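Local coordinates for protein histidine acid phosphatase (Bifidobacterium longum subsp. infantis, PDB 6RXD) that acts as a phytase, taking phosphate groups off inositol polyphosphates, and probably also off 2,3-bisphosphoglycerate, at residues Y16-D21 with G112-Q117; I133-S138 with K152-A157; L379-A384 with T394-H399; L410-S415 with A444-D449. All blocks are in the same frame, centred on the assembly; numbering follows the deposited sequence.

Contact 1 (Y16-D21 with G112-Q117); sequences YVAPND and GERAYQ
R114 reaches out of its helix and lays one face of its guanidinium against P19 and A18. The evidence is in the atoms: NE of R114 lies 3.5 Å from CD of P19 and equally close to CG of the same ring, while CB of A18 sits 3.7 Å from NH2 of R114. Y16 meets the same group in another way. CE2 of Y16 is 3.9 Å from NH2 of R114, and this nitrogen lies in the plane of the ring. Although the planes of ring and guanidinium differ by only 13°, NH2 of R114 meets the ring at its edge, so no cation-pi stack is formed. The bend at chi3 (-65°) turns the end of the arginine so that it meets the loop with its flat side.

No hydrogen bond joins 16-21 to 112-117; the polar anchoring comes from E474, whose OE2 forms a salt bridge with NE of R114 and whose OE1 is hydrogen-bonded to OH of Y16. That hydroxyl also receives a bond from ND2 of N445. With an alanine here in place of R114, E474 would probably be left without its cationic mate and the P19 ring without the flat surface it rests on.

Farther out, N20 is the N-cap of the short helix 21-24, its OD1 bonded to N of T23. Such packing, 137 Å² in all, is that of an N-terminal segment held to helix 102-118 through one long arginine side chain, at the surface of the histidine phosphatase fold and away from the zinc sites.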
loop_
_atom_site.group_PDB
_atom_site.type_symbol
_atom_site.label_atom_id
_atom_site.label_comp_id
_atom_site.label_asym_id
_atom_site.label_seq_id
_atom_site.Cartn_x
_atom_site.Cartn_y
_atom_site.Cartn_z
ATOM N N TYR A 16 3.500 -8.393 2.371
ATOM C CA TYR A 16 3.436 -8.173 3.811
ATOM C C TYR A 16 4.228 -9.222 4.563
ATOM O O TYR A 16 4.147 -10.417 4.251
ATOM C CB TYR A 16 1.986 -8.240 4.276
ATOM C CG TYR A 16 1.787 -7.761 5.690
ATOM C CD1 TYR A 16 1.974 -6.430 6.012
ATOM C CD2 TYR A 16 1.396 -8.637 6.695
ATOM C CE1 TYR A 16 1.777 -5.969 7.315
ATOM C CE2 TYR A 16 1.191 -8.196 7.990
ATOM C CZ TYR A 16 1.382 -6.862 8.295
ATOM O OH TYR A 16 1.178 -6.431 9.590
ATOM N N VAL A 17 4.990 -8.772 5.555
ATOM C CA VAL A 17 5.735 -9.679 6.419
ATOM C C VAL A 17 4.983 -9.807 7.739
ATOM O O VAL A 17 5.002 -8.896 8.559
ATOM C CB VAL A 17 7.159 -9.175 6.664
ATOM C CG1 VAL A 17 7.914 -10.158 7.558
ATOM C CG2 VAL A 17 7.887 -8.999 5.341
ATOM N N ALA A 18 4.300 -10.932 7.926
ATOM C CA ALA A 18 3.519 -11.156 9.148
ATOM C C ALA A 18 4.456 -11.322 10.342
ATOM O O ALA A 18 5.576 -11.814 10.190
ATOM C CB ALA A 18 2.634 -12.378 8.994
ATOM N N PRO A 19 4.011 -10.898 11.533
ATOM C CA PRO A 19 4.901 -11.024 12.691
ATOM C C PRO A 19 5.129 -12.483 13.060
ATOM O O PRO A 19 4.222 -13.307 12.928
ATOM C CB PRO A 19 4.126 -10.306 13.801
ATOM C CG PRO A 19 2.670 -10.487 13.414
ATOM C CD PRO A 19 2.684 -10.359 11.902
ATOM N N ASN A 20 6.339 -12.811 13.499
ATOM C CA ASN A 20 6.585 -14.157 13.995
ATOM C C ASN A 20 5.971 -14.327 15.377
ATOM O O ASN A 20 5.549 -13.347 15.997
ATOM C CB ASN A 20 8.081 -14.496 13.995
ATOM C CG ASN A 20 8.920 -13.522 14.817
ATOM O OD1 ASN A 20 8.480 -13.002 15.841
ATOM N ND2 ASN A 20 10.148 -13.283 14.369
ATOM N N ASP A 21 5.925 -15.563 15.860
ATOM C CA ASP A 21 5.308 -15.847 17.156
ATOM C C ASP A 21 5.939 -15.071 18.317
ATOM O O ASP A 21 5.250 -14.690 19.259
ATOM C CB ASP A 21 5.330 -17.351 17.437
ATOM C CG ASP A 21 4.303 -18.107 16.621
ATOM O OD1 ASP A 21 3.970 -19.252 17.001
ATOM O OD2 ASP A 21 3.825 -17.554 15.606
ATOM N N GLY A 112 -6.415 -9.987 10.418
ATOM C CA GLY A 112 -7.685 -10.079 11.136
ATOM C C GLY A 112 -7.680 -11.066 12.292
ATOM O O GLY A 112 -8.174 -10.748 13.381
ATOM N N GLU A 113 -7.139 -12.264 12.061
ATOM C CA GLU A 113 -6.961 -13.245 13.139
ATOM C C GLU A 113 -6.206 -12.627 14.306
ATOM O O GLU A 113 -6.616 -12.742 15.463
ATOM C CB GLU A 113 -6.113 -14.434 12.684
ATOM C CG GLU A 113 -6.668 -15.354 11.644
ATOM C CD GLU A 113 -5.749 -16.554 11.450
ATOM O OE1 GLU A 113 -4.560 -16.352 11.110
ATOM O OE2 GLU A 113 -6.205 -17.695 11.670
ATOM N N ARG A 114 -5.074 -11.994 14.004
ATOM C CA ARG A 114 -4.216 -11.462 15.057
ATOM C C ARG A 114 -4.788 -10.200 15.708
ATOM O O ARG A 114 -4.463 -9.889 16.854
ATOM C CB ARG A 114 -2.797 -11.212 14.522
ATOM C CG ARG A 114 -2.117 -12.485 14.030
ATOM C CD ARG A 114 -0.672 -12.242 13.613
ATOM N NE ARG A 114 -0.583 -11.350 12.454
ATOM C CZ ARG A 114 -0.611 -11.764 11.188
ATOM N NH1 ARG A 114 -0.720 -13.056 10.901
ATOM N NH2 ARG A 114 -0.532 -10.888 10.201
ATOM N N ALA A 115 -5.641 -9.477 14.988
ATOM C CA ALA A 115 -6.323 -8.337 15.590
ATOM C C ALA A 115 -7.249 -8.806 16.716
ATOM O O ALA A 115 -7.295 -8.196 17.790
ATOM C CB ALA A 115 -7.094 -7.527 14.540
ATOM N N TYR A 116 -7.980 -9.891 16.489
ATOM C CA TYR A 116 -8.797 -10.424 17.574
ATOM C C TYR A 116 -7.913 -10.916 18.713
ATOM O O TYR A 116 -8.169 -10.620 19.885
ATOM C CB TYR A 116 -9.716 -11.566 17.114
ATOM C CG TYR A 116 -10.312 -12.272 18.304
ATOM C CD1 TYR A 116 -11.277 -11.648 19.090
ATOM C CD2 TYR A 116 -9.876 -13.536 18.679
ATOM C CE1 TYR A 116 -11.814 -12.281 20.218
ATOM C CE2 TYR A 116 -10.411 -14.174 19.800
ATOM C CZ TYR A 116 -11.373 -13.540 20.556
ATOM O OH TYR A 116 -11.892 -14.167 21.662
ATOM N N GLN A 117 -6.879 -11.673 18.360
ATOM C CA GLN A 117 -6.037 -12.329 19.352
ATOM C C GLN A 117 -5.346 -11.336 20.280
ATOM O O GLN A 117 -5.283 -11.553 21.496
ATOM C CB GLN A 117 -5.029 -13.253 18.662
ATOM C CG GLN A 117 -5.690 -14.498 18.085
ATOM C CD GLN A 117 -4.793 -15.305 17.173
ATOM O OE1 GLN A 117 -3.724 -14.853 16.769
ATOM N NE2 GLN A 117 -5.237 -16.514 16.830
#

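Contact 2 (I133-S138 with K152-A157); sequences IAYQSS and KGFNEA
I133 and F154 make the tight half of this contact: CD1 of I133 stands 3.7 Å from CE2 and 3.8 Å from CZ of the F154 ring, the two side chains coming from opposite directions. F154 owes this reach to its first torsion, with CG anti to the backbone N (chi1 -175°), which sends the ring off the helix toward the strand. F123 meets the same ring edge-to-face, and L162 adds a further apolar neighbour.

The other half is looser. OH of Y135 comes no nearer than 4.0 Å to CB of F154, and its polar link to 152-157 runs through a water. This water donates to OD1 of N155 at 2.6 Å, whereas its bond to OH of Y135, 3.3 Å long, is weak; the water lies in the plane of the tyrosine ring, at its edge. Replacing F154 by an alanine would probably open a gap beside CD1 of I133 and deprive F123 of its edge-to-face partner.

Strand 132-137 and helix 141-157 belong to a beta-alpha-beta crossover that continues into the parallel strand 181-183. Y135 also touches F150 and E151 of that helix; E151 and nearby D180 are seen to bind zinc in a structure of this protein, though no zinc is bound to them in this chain. Apolar contact thus joins helix to strand, while the polar link between the two segments goes through one water, with a weak bond on the tyrosine side.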
loop_
_atom_site.group_PDB
_atom_site.type_symbol
_atom_site.label_atom_id
_atom_site.label_comp_id
_atom_site.label_asym_id
_atom_site.label_seq_id
_atom_site.Cartn_x
_atom_site.Cartn_y
_atom_site.Cartn_z
ATOM N N ILE A 133 -18.507 -3.345 16.301
ATOM C CA ILE A 133 -17.329 -3.208 15.446
ATOM C C ILE A 133 -17.726 -2.503 14.151
ATOM O O ILE A 133 -18.713 -2.879 13.513
ATOM C CB ILE A 133 -16.766 -4.596 15.099
ATOM C CG1 ILE A 133 -16.276 -5.310 16.364
ATOM C CG2 ILE A 133 -15.640 -4.498 14.070
ATOM C CD1 ILE A 133 -15.837 -6.748 16.125
ATOM N N ALA A 134 -16.974 -1.479 13.755
ATOM C CA ALA A 134 -17.261 -0.783 12.495
ATOM C C ALA A 134 -16.222 -1.139 11.452
ATOM O O ALA A 134 -15.031 -0.951 11.684
ATOM C CB ALA A 134 -17.298 0.729 12.708
ATOM N N TYR A 135 -16.673 -1.664 10.315
ATOM C CA TYR A 135 -15.789 -1.938 9.185
ATOM C C TYR A 135 -15.969 -0.839 8.156
ATOM O O TYR A 135 -17.097 -0.461 7.842
ATOM C CB TYR A 135 -16.145 -3.288 8.550
ATOM C CG TYR A 135 -15.669 -4.493 9.328
ATOM C CD1 TYR A 135 -14.341 -4.893 9.269
ATOM C CD2 TYR A 135 -16.548 -5.242 10.105
ATOM C CE1 TYR A 135 -13.895 -5.995 9.967
ATOM C CE2 TYR A 135 -16.103 -6.355 10.816
ATOM C CZ TYR A 135 -14.777 -6.719 10.734
ATOM O OH TYR A 135 -14.310 -7.814 11.422
ATOM N N GLN A 136 -14.866 -0.313 7.634
ATOM C CA GLN A 136 -14.949 0.751 6.640
ATOM C C GLN A 136 -14.002 0.494 5.494
ATOM O O GLN A 136 -12.937 -0.084 5.687
ATOM C CB GLN A 136 -14.596 2.105 7.260
ATOM C CG GLN A 136 -15.525 2.520 8.389
ATOM C CD GLN A 136 -15.178 3.886 8.961
ATOM O OE1 GLN A 136 -14.213 4.530 8.540
ATOM N NE2 GLN A 136 -15.965 4.328 9.931
ATOM N N SER A 137 -14.399 0.926 4.300
ATOM C CA SER A 137 -13.475 0.946 3.171
ATOM C C SER A 137 -13.650 2.216 2.343
ATOM O O SER A 137 -14.576 2.984 2.564
ATOM C CB SER A 137 -13.635 -0.304 2.306
ATOM O OG SER A 137 -14.464 -0.047 1.199
ATOM N N SER A 138 -12.732 2.442 1.407
ATOM C CA SER A 138 -12.819 3.582 0.513
ATOM C C SER A 138 -14.005 3.422 -0.428
ATOM O O SER A 138 -14.485 4.402 -1.003
ATOM C CB SER A 138 -11.544 3.668 -0.316
ATOM O OG SER A 138 -11.402 2.496 -1.095
ATOM N N LYS A 152 -13.234 -12.278 7.760
ATOM C CA LYS A 152 -13.259 -13.733 7.845
ATOM C C LYS A 152 -12.250 -14.274 8.851
ATOM O O LYS A 152 -12.575 -15.144 9.657
ATOM C CB LYS A 152 -12.994 -14.333 6.470
ATOM C CG LYS A 152 -13.058 -15.839 6.419
ATOM C CD LYS A 152 -12.945 -16.308 4.980
ATOM C CE LYS A 152 -13.771 -15.412 4.063
ATOM N NZ LYS A 152 -13.777 -15.883 2.650
ATOM N N GLY A 153 -11.026 -13.753 8.804
ATOM C CA GLY A 153 -9.996 -14.163 9.738
ATOM C C GLY A 153 -10.340 -13.798 11.168
ATOM O O GLY A 153 -10.134 -14.596 12.080
ATOM N N PHE A 154 -10.848 -12.585 11.362
ATOM C CA PHE A 154 -11.240 -12.119 12.683
ATOM C C PHE A 154 -12.331 -13.022 13.246
ATOM O O PHE A 154 -12.285 -13.423 14.417
ATOM C CB PHE A 154 -11.747 -10.675 12.580
ATOM C CG PHE A 154 -12.065 -10.030 13.907
ATOM C CD1 PHE A 154 -11.150 -9.176 14.511
ATOM C CD2 PHE A 154 -13.295 -10.244 14.527
ATOM C CE1 PHE A 154 -11.438 -8.567 15.717
ATOM C CE2 PHE A 154 -13.590 -9.636 15.741
ATOM C CZ PHE A 154 -12.658 -8.795 16.334
ATOM N N ASN A 155 -13.322 -13.332 12.420
ATOM C CA ASN A 155 -14.433 -14.162 12.871
ATOM C C ASN A 155 -14.039 -15.610 13.153
ATOM O O ASN A 155 -14.565 -16.220 14.082
ATOM C CB ASN A 155 -15.588 -14.115 11.871
ATOM C CG ASN A 155 -16.322 -12.791 11.894
ATOM O OD1 ASN A 155 -16.313 -12.079 12.902
ATOM N ND2 ASN A 155 -16.971 -12.453 10.781
ATOM N N GLU A 156 -13.123 -16.161 12.357
ATOM C CA GLU A 156 -12.635 -17.513 12.606
ATOM C C GLU A 156 -11.892 -17.562 13.940
ATOM O O GLU A 156 -12.088 -18.479 14.736
ATOM C CB GLU A 156 -11.730 -17.989 11.460
ATOM C CG GLU A 156 -11.547 -19.509 11.370
ATOM C CD GLU A 156 -10.489 -20.052 12.318
ATOM O OE1 GLU A 156 -9.723 -19.251 12.889
ATOM O OE2 GLU A 156 -10.416 -21.288 12.486
ATOM N N ALA A 157 -11.048 -16.564 14.189
ATOM C CA ALA A 157 -10.259 -16.534 15.416
ATOM C C ALA A 157 -11.127 -16.403 16.671
ATOM O O ALA A 157 -10.748 -16.860 17.746
ATOM C CB ALA A 157 -9.228 -15.401 15.360
HETATM O O HOH W 1 -16.800 -9.486 12.833
#

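Contact 3 (L379-A384 with T394-H399); sequences LNTIDA and TFRFAH
T381 and T394 bring helix 372-386 and strand 391-398 closest together, their CA atoms 7.7 Å apart, a spacing that leaves side chains to fill the interface. CB of T381 faces OG1 of T394 at 4.1 Å. The methyl of T381 meets the arginine of the strand: CG2 is 3.7 Å from NH2 of R396, with OG1 of T381 at 3.4 Å from the same nitrogen and in the plane of the guanidinium, at its edge.

R396 is stretched from CG to NE (chi3 -178°), which carries its charged end across to the helix. Over one face of that group lies CG2 of T394, 3.7 Å above the plane and centred on it, a methyl lid supplied by the same strand. The nitrogens have firmer partners: NH2 forms a salt bridge with D377, one turn back along the helix, and NH1 one with E40, besides a hydrogen bond to the backbone O of S41. Two carboxylates thus grip this buried cation and probably keep it charged.

Strand 391-398 runs parallel between strands 34-44 and 132-137, in the middle of the sheet of this histidine phosphatase, and helix 372-386 leads into it. From strand 34-44, Y38 places its hydroxyl between the two threonines, hydrogen-bonded to OG1 of T381 and to OG1 of T394. The first torsion of T381 (chi1 60°) sets its OG1 between the backbone N and carbonyl carbon, where it also bonds O of D377. At the far end the strand gives way to H399, opening an HAE sequence that in MINPP-type enzymes stands where other branch-2 phosphatases have HD.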
loop_
_atom_site.group_PDB
_atom_site.type_symbol
_atom_site.label_atom_id
_atom_site.label_comp_id
_atom_site.label_asym_id
_atom_site.label_seq_id
_atom_site.Cartn_x
_atom_site.Cartn_y
_atom_site.Cartn_z
ATOM N N LEU A 379 -8.380 10.003 15.972
ATOM C CA LEU A 379 -8.550 10.574 17.306
ATOM C C LEU A 379 -10.027 10.688 17.663
ATOM O O LEU A 379 -10.430 10.402 18.794
ATOM C CB LEU A 379 -7.862 11.940 17.390
ATOM C CG LEU A 379 -6.335 11.852 17.267
ATOM C CD1 LEU A 379 -5.730 13.210 16.933
ATOM C CD2 LEU A 379 -5.702 11.278 18.538
ATOM N N ASN A 380 -10.840 11.096 16.692
ATOM C CA ASN A 380 -12.265 11.313 16.947
ATOM C C ASN A 380 -13.018 10.045 17.336
ATOM O O ASN A 380 -13.947 10.098 18.139
ATOM C CB ASN A 380 -12.944 11.962 15.739
ATOM C CG ASN A 380 -12.616 13.436 15.598
ATOM O OD1 ASN A 380 -12.192 14.081 16.555
ATOM N ND2 ASN A 380 -12.816 13.978 14.398
ATOM N N THR A 381 -12.649 8.914 16.746
ATOM C CA THR A 381 -13.319 7.662 17.081
ATOM C C THR A 381 -12.913 7.169 18.471
ATOM O O THR A 381 -13.683 6.464 19.132
ATOM C CB THR A 381 -13.105 6.546 16.021
ATOM O OG1 THR A 381 -11.711 6.266 15.890
ATOM C CG2 THR A 381 -13.679 6.942 14.666
ATOM N N ILE A 382 -11.713 7.533 18.918
ATOM C CA ILE A 382 -11.332 7.253 20.296
ATOM C C ILE A 382 -12.228 8.080 21.217
ATOM O O ILE A 382 -12.810 7.547 22.162
ATOM C CB ILE A 382 -9.852 7.570 20.574
ATOM C CG1 ILE A 382 -8.953 6.629 19.779
ATOM C CG2 ILE A 382 -9.541 7.425 22.068
ATOM C CD1 ILE A 382 -7.461 7.037 19.815
ATOM N N ASP A 383 -12.349 9.378 20.939
ATOM C CA ASP A 383 -13.227 10.233 21.738
ATOM C C ASP A 383 -14.655 9.685 21.801
ATOM O O ASP A 383 -15.273 9.676 22.871
ATOM C CB ASP A 383 -13.260 11.663 21.192
ATOM C CG ASP A 383 -11.998 12.439 21.485
ATOM O OD1 ASP A 383 -11.287 12.118 22.464
ATOM O OD2 ASP A 383 -11.722 13.395 20.725
ATOM N N ALA A 384 -15.188 9.228 20.670
ATOM C CA ALA A 384 -16.562 8.706 20.654
ATOM C C ALA A 384 -16.743 7.563 21.652
ATOM O O ALA A 384 -17.768 7.466 22.327
ATOM C CB ALA A 384 -16.949 8.246 19.256
ATOM N N THR A 394 -12.724 0.231 15.072
ATOM C CA THR A 394 -12.973 0.691 13.719
ATOM C C THR A 394 -11.852 0.133 12.867
ATOM O O THR A 394 -10.687 0.471 13.087
ATOM C CB THR A 394 -12.988 2.228 13.643
ATOM O OG1 THR A 394 -13.938 2.741 14.591
ATOM C CG2 THR A 394 -13.382 2.687 12.247
ATOM N N PHE A 395 -12.200 -0.752 11.930
ATOM C CA PHE A 395 -11.221 -1.375 11.037
ATOM C C PHE A 395 -11.414 -0.818 9.627
ATOM O O PHE A 395 -12.477 -0.997 9.020
ATOM C CB PHE A 395 -11.392 -2.901 11.018
ATOM C CG PHE A 395 -11.159 -3.570 12.355
ATOM C CD1 PHE A 395 -10.010 -3.314 13.090
ATOM C CD2 PHE A 395 -12.092 -4.460 12.864
ATOM C CE1 PHE A 395 -9.794 -3.947 14.321
ATOM C CE2 PHE A 395 -11.891 -5.092 14.089
ATOM C CZ PHE A 395 -10.736 -4.838 14.818
ATOM N N ARG A 396 -10.392 -0.133 9.112
ATOM C CA ARG A 396 -10.496 0.596 7.845
ATOM C C ARG A 396 -9.570 -0.003 6.800
ATOM O O ARG A 396 -8.463 -0.442 7.132
ATOM C CB ARG A 396 -10.083 2.063 8.032
ATOM C CG ARG A 396 -10.825 2.843 9.112
ATOM C CD ARG A 396 -10.077 4.132 9.371
ATOM N NE ARG A 396 -10.668 4.962 10.427
ATOM C CZ ARG A 396 -10.367 4.859 11.717
ATOM N NH1 ARG A 396 -9.490 3.952 12.128
ATOM N NH2 ARG A 396 -10.945 5.670 12.599
ATOM N N PHE A 397 -10.018 0.018 5.543
ATOM C CA PHE A 397 -9.291 -0.606 4.435
ATOM C C PHE A 397 -9.199 0.341 3.258
ATOM O O PHE A 397 -10.204 0.893 2.819
ATOM C CB PHE A 397 -9.968 -1.926 4.046
ATOM C CG PHE A 397 -9.993 -2.899 5.176
ATOM C CD1 PHE A 397 -8.962 -3.808 5.340
ATOM C CD2 PHE A 397 -10.989 -2.819 6.151
ATOM C CE1 PHE A 397 -8.941 -4.668 6.420
ATOM C CE2 PHE A 397 -10.978 -3.673 7.239
ATOM C CZ PHE A 397 -9.957 -4.596 7.381
ATOM N N ALA A 398 -7.980 0.550 2.766
ATOM C CA ALA A 398 -7.738 1.614 1.805
ATOM C C ALA A 398 -6.540 1.307 0.911
ATOM O O ALA A 398 -6.390 0.185 0.439
ATOM C CB ALA A 398 -7.566 2.962 2.537
ATOM N N HIS A 399 -5.675 2.296 0.701
ATOM C CA HIS A 399 -4.720 2.258 -0.411
ATOM C C HIS A 399 -3.332 2.767 -0.072
ATOM O O HIS A 399 -3.123 3.405 0.961
ATOM C CB HIS A 399 -5.289 3.101 -1.557
ATOM C CG HIS A 399 -6.698 2.748 -1.890
ATOM N ND1 HIS A 399 -7.019 1.817 -2.851
ATOM C CD2 HIS A 399 -7.869 3.151 -1.339
ATOM C CE1 HIS A 399 -8.335 1.669 -2.888
ATOM N NE2 HIS A 399 -8.871 2.466 -1.982
#

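Contact 4 (L410-S415 with A444-D449); sequences LGLPGS and ANVQWD
A Schellman motif ends helix 400-410 and carries L410 and L412 onto V446 and W448 of strand 445-453, in the buried core. G411 is its C-prime residue, with phi at 71°, and N of L412 turns back to O of A407. A type II beta turn follows at once from L412 to S415, closed by N of S415 to O of L412 at 2.9 Å, with G414 in its third position.

Two apolar touches make up the contact. L412 and V446 reach toward each other tip to tip, CD1 of L412 being 3.8 Å from CG2 of V446; the valine offers this methyl because CG2 stands anti to its carbonyl carbon. L410 comes to the rim of the indole: its CD2 lies near the ring plane, at the edge, 4.3 Å from CZ2 of W448. F378 and F479 each meet the indole edge-to-face, and M470 of the neighbouring strand touches L412, V446 and W448.

The alternate residues of the strand are polar. NE2 of Q447 donates to OD1 of N445 at 3.0 Å in a nearly straight bond (175°), approaching from above the carbonyl plane by 39° while the acceptor stays in the amide plane of Q447. R118 ties this row together, bonded to OE1 of Q447 and forming a salt bridge with D449, which has a second one with R469. No hydrogen bond crosses between 410-415 and 444-449, so what joins these two segments is apolar side-chain contact, while the buried amides and carboxylate of the alternate positions are satisfied by partners of their own.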
loop_
_atom_site.group_PDB
_atom_site.type_symbol
_atom_site.label_atom_id
_atom_site.label_comp_id
_atom_site.label_asym_id
_atom_site.label_seq_id
_atom_site.Cartn_x
_atom_site.Cartn_y
_atom_site.Cartn_z
ATOM N N LEU A 410 2.156 11.398 10.239
ATOM C CA LEU A 410 2.434 10.866 11.575
ATOM C C LEU A 410 3.917 10.862 11.906
ATOM O O LEU A 410 4.293 10.746 13.074
ATOM C CB LEU A 410 1.927 9.424 11.705
ATOM C CG LEU A 410 0.449 9.230 12.013
ATOM C CD1 LEU A 410 0.097 7.750 11.945
ATOM C CD2 LEU A 410 0.162 9.785 13.403
ATOM N N GLY A 411 4.763 10.945 10.884
ATOM C CA GLY A 411 6.200 10.881 11.114
ATOM C C GLY A 411 6.652 9.488 11.514
ATOM O O GLY A 411 7.548 9.333 12.348
ATOM N N LEU A 412 6.025 8.476 10.911
ATOM C CA LEU A 412 6.378 7.080 11.157
ATOM C C LEU A 412 7.791 6.788 10.660
ATOM O O LEU A 412 8.313 7.481 9.787
ATOM C CB LEU A 412 5.376 6.160 10.448
ATOM C CG LEU A 412 3.934 6.211 10.945
ATOM C CD1 LEU A 412 3.071 5.171 10.212
ATOM C CD2 LEU A 412 3.908 5.968 12.445
ATOM N N PRO A 413 8.430 5.745 11.218
ATOM C CA PRO A 413 9.799 5.429 10.794
ATOM C C PRO A 413 9.863 5.178 9.292
ATOM O O PRO A 413 8.978 4.501 8.733
ATOM C CB PRO A 413 10.117 4.143 11.560
ATOM C CG PRO A 413 9.160 4.157 12.744
ATOM C CD PRO A 413 7.926 4.820 12.249
ATOM N N GLY A 414 10.884 5.737 8.643
ATOM C CA GLY A 414 10.980 5.671 7.193
ATOM C C GLY A 414 10.428 6.893 6.474
ATOM O O GLY A 414 10.806 7.148 5.331
ATOM N N SER A 415 9.537 7.642 7.122
ATOM C CA SER A 415 8.865 8.771 6.472
ATOM C C SER A 415 9.179 10.082 7.163
ATOM O O SER A 415 8.340 10.983 7.184
ATOM C CB SER A 415 7.338 8.577 6.469
ATOM O OG SER A 415 6.974 7.451 5.684
ATOM N N ALA A 444 0.049 -2.990 4.174
ATOM C CA ALA A 444 0.607 -2.104 5.196
ATOM C C ALA A 444 -0.505 -1.627 6.109
ATOM O O ALA A 444 -1.591 -1.319 5.649
ATOM C CB ALA A 444 1.296 -0.892 4.540
ATOM N N ASN A 445 -0.231 -1.546 7.405
ATOM C CA ASN A 445 -1.277 -1.130 8.315
ATOM C C ASN A 445 -0.764 -0.437 9.566
ATOM O O ASN A 445 0.346 -0.699 10.041
ATOM C CB ASN A 445 -2.191 -2.314 8.679
ATOM C CG ASN A 445 -1.463 -3.423 9.416
ATOM O OD1 ASN A 445 -1.482 -3.490 10.647
ATOM N ND2 ASN A 445 -0.811 -4.293 8.666
ATOM N N VAL A 446 -1.594 0.454 10.087
ATOM C CA VAL A 446 -1.327 1.093 11.359
ATOM C C VAL A 446 -2.468 0.700 12.278
ATOM O O VAL A 446 -3.627 0.755 11.878
ATOM C CB VAL A 446 -1.289 2.627 11.206
ATOM C CG1 VAL A 446 -1.268 3.308 12.578
ATOM C CG2 VAL A 446 -0.066 3.051 10.355
ATOM N N GLN A 447 -2.146 0.276 13.494
ATOM C CA GLN A 447 -3.174 -0.062 14.480
ATOM C C GLN A 447 -2.885 0.672 15.786
ATOM O O GLN A 447 -1.722 0.797 16.192
ATOM C CB GLN A 447 -3.191 -1.574 14.720
ATOM C CG GLN A 447 -3.507 -2.395 13.460
ATOM C CD GLN A 447 -3.695 -3.860 13.754
ATOM O OE1 GLN A 447 -4.354 -4.233 14.728
ATOM N NE2 GLN A 447 -3.115 -4.705 12.911
ATOM N N TRP A 448 -3.927 1.171 16.443
ATOM C CA TRP A 448 -3.750 1.776 17.764
ATOM C C TRP A 448 -4.602 1.018 18.752
ATOM O O TRP A 448 -5.771 0.726 18.461
ATOM C CB TRP A 448 -4.228 3.229 17.785
ATOM C CG TRP A 448 -3.388 4.222 17.031
ATOM C CD1 TRP A 448 -2.266 3.977 16.291
ATOM C CD2 TRP A 448 -3.632 5.627 16.946
ATOM N NE1 TRP A 448 -1.799 5.155 15.747
ATOM C CE2 TRP A 448 -2.622 6.181 16.137
ATOM C CE3 TRP A 448 -4.608 6.469 17.487
ATOM C CZ2 TRP A 448 -2.562 7.551 15.842
ATOM C CZ3 TRP A 448 -4.554 7.829 17.196
ATOM C CH2 TRP A 448 -3.530 8.353 16.386
ATOM N N ASP A 449 -4.036 0.738 19.926
ATOM C CA ASP A 449 -4.800 0.170 21.038
ATOM C C ASP A 449 -4.990 1.229 22.110
ATOM O O ASP A 449 -4.059 1.972 22.413
ATOM C CB ASP A 449 -4.053 -1.013 21.652
ATOM C CG ASP A 449 -3.843 -2.143 20.671
ATOM O OD1 ASP A 449 -4.713 -2.357 19.809
ATOM O OD2 ASP A 449 -2.796 -2.815 20.754
#

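How the contacts relate
Contacts 1 to 4 follow one another along the chain, each closing before the next opens. Contacts 2, 3 and 4 all use the mixed sheet: strands 132-137 and 391-398 are direct neighbours, and strand 34-44 separates the latter from 445-453. Centres accordingly lie about 13 Å apart for contacts 2 and 3, 14 Å for 3 and 4, and 20 Å for 2 and 4. S138 and H399 join contacts 2 and 3 by a probable hydrogen bond, while I382 and L379 pack on W448 between 3 and 4. Contact 1 touches contact 2 through helices 102-118 and 141-157, and contact 4 through Y16 and N445. Contacts 2 to 4 thus place helices and a loop against one sheet, with contact 1 at the surface beside it.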